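Local coordinates for coat protein (Tobacco streak virus, PDB 4Y6X), which forms the capsid of the virus, binds RNA and probably self-assembles into an icosahedral shell, at residues T42-P47 against A137-L142. Residues are numbered along the deposited sequence; the frame is centred on the assembly and turned at random.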
# COMPACT_ATOMS: atom_id res chain seq x y z
N THR A 42 10.63 23.73 -10.56
CA THR A 42 9.31 23.84 -9.94
C THR A 42 9.37 23.63 -8.42
O THR A 42 10.45 23.37 -7.86
CB THR A 42 8.34 22.77 -10.50
OG1 THR A 42 9.06 21.55 -10.73
CG2 THR A 42 7.67 23.23 -11.80
N ASN A 43 8.20 23.79 -7.80
CA ASN A 43 7.94 23.37 -6.43
C ASN A 43 7.81 21.85 -6.33
O ASN A 43 7.32 21.19 -7.23
CB ASN A 43 6.64 24.02 -5.90
CG ASN A 43 6.74 25.53 -5.78
OD1 ASN A 43 5.92 26.26 -6.35
ND2 ASN A 43 7.74 26.01 -5.03
N ASP A 44 8.26 21.30 -5.21
CA ASP A 44 7.99 19.91 -4.87
C ASP A 44 6.73 19.82 -4.04
O ASP A 44 6.64 20.48 -3.00
CB ASP A 44 9.15 19.31 -4.10
CG ASP A 44 10.41 19.20 -4.95
OD1 ASP A 44 10.26 18.63 -6.05
OD2 ASP A 44 11.50 19.67 -4.51
N ALA A 45 5.74 19.10 -4.53
CA ALA A 45 4.43 19.02 -3.90
C ALA A 45 3.99 17.58 -3.88
O ALA A 45 4.12 16.90 -4.87
CB ALA A 45 3.41 19.82 -4.67
N ILE A 46 3.43 17.14 -2.77
CA ILE A 46 2.72 15.87 -2.74
C ILE A 46 1.24 16.09 -2.42
O ILE A 46 0.91 16.56 -1.33
CB ILE A 46 3.35 14.95 -1.71
CG1 ILE A 46 4.81 14.77 -2.09
CG2 ILE A 46 2.60 13.61 -1.69
CD1 ILE A 46 5.57 13.95 -1.10
N PRO A 47 0.34 15.76 -3.38
CA PRO A 47 -1.08 15.95 -3.14
C PRO A 47 -1.64 14.98 -2.13
O PRO A 47 -1.17 13.84 -2.03
CB PRO A 47 -1.73 15.69 -4.50
CG PRO A 47 -0.61 15.62 -5.48
CD PRO A 47 0.60 15.20 -4.72
N ALA A 137 18.45 14.13 -6.42
CA ALA A 137 17.73 12.95 -6.03
C ALA A 137 17.77 12.88 -4.48
O ALA A 137 18.71 13.32 -3.87
CB ALA A 137 18.33 11.69 -6.65
N LYS A 138 16.68 12.41 -3.90
CA LYS A 138 16.52 12.29 -2.45
C LYS A 138 16.72 13.60 -1.74
O LYS A 138 17.13 13.62 -0.61
CB LYS A 138 17.46 11.21 -1.89
CG LYS A 138 17.30 9.90 -2.68
CD LYS A 138 18.13 8.77 -2.09
CE LYS A 138 17.86 7.51 -2.86
NZ LYS A 138 18.48 6.36 -2.15
N ARG A 139 16.41 14.70 -2.39
CA ARG A 139 16.64 15.99 -1.79
C ARG A 139 15.77 16.17 -0.54
O ARG A 139 16.18 16.90 0.36
CB ARG A 139 16.38 17.14 -2.77
CG ARG A 139 15.02 17.06 -3.44
CD ARG A 139 14.93 18.00 -4.62
NE ARG A 139 13.65 17.85 -5.29
CZ ARG A 139 13.35 16.85 -6.12
NH1 ARG A 139 14.25 15.90 -6.38
NH2 ARG A 139 12.18 16.81 -6.68
N VAL A 140 14.62 15.53 -0.50
CA VAL A 140 13.81 15.34 0.71
C VAL A 140 13.51 13.83 0.86
O VAL A 140 13.15 13.16 -0.10
CB VAL A 140 12.49 16.06 0.57
CG1 VAL A 140 11.59 15.76 1.75
CG2 VAL A 140 12.70 17.55 0.44
N GLN A 141 13.79 13.27 2.01
CA GLN A 141 13.49 11.87 2.28
C GLN A 141 12.42 11.83 3.35
O GLN A 141 12.64 12.32 4.46
CB GLN A 141 14.75 11.12 2.74
CG GLN A 141 15.89 11.25 1.75
CD GLN A 141 17.19 10.79 2.37
OE1 GLN A 141 17.25 9.73 2.98
NE2 GLN A 141 18.18 11.59 2.26
N LEU A 142 11.28 11.27 2.99
CA LEU A 142 10.11 11.23 3.84
C LEU A 142 10.01 9.92 4.57
O LEU A 142 10.24 8.88 4.02
CB LEU A 142 8.84 11.36 3.02
CG LEU A 142 8.62 12.79 2.62
CD1 LEU A 142 7.95 12.82 1.28
CD2 LEU A 142 7.78 13.48 3.69
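Arg139 sets out from its backbone with CG between N and the carbonyl carbon (chi1 52°) and then runs extended to NE, which carries its guanidinium across to Asp44; Asp44 answers from the opposite direction, its CG trans to the carbonyl carbon. The two meet in a side-on, bidentate salt bridge. NH2 of Arg139 gives a bond of 2.7 Å to OD1 of Asp44, and NE of Arg139 one of 2.9 Å to OD2. Both N-H groups aim almost straight at their acceptors, with N-H...O angles of at least 170°, and both oxygens lie close to the guanidinium plane, so the arginine is met at its edge. The carboxylate, however, is turned 43° against that plane and receives both donors from above its own. Two bonds, one to each oxygen, limit how the groups can turn.

Asp44 and Ile46 belong to strand 44-47, outermost, within this chain, in one four-stranded antiparallel sheet of the jelly-roll beta-barrel; Arg139 lies in the loop entering strand 140-150, which runs inside the other sheet. CA atoms of Asp44 and Val140 are 9.3 Å apart, too far for backbone pairing. Sheet-on-sheet packing comes from Ile46 and Leu142, which touch tip to tip, with 3.6 Å between CD1 of Ile46 and CD1 of Leu142. Trp128 of strand 125-130 touches both of these side chains. Around the ion pair, Lys38 adds a second salt bridge to Asp44 OD1, while Arg139 NH1 donates to the backbone oxygens of Ser36 and Asp136, anchoring the remaining guanidinium nitrogen to the neighbouring loops.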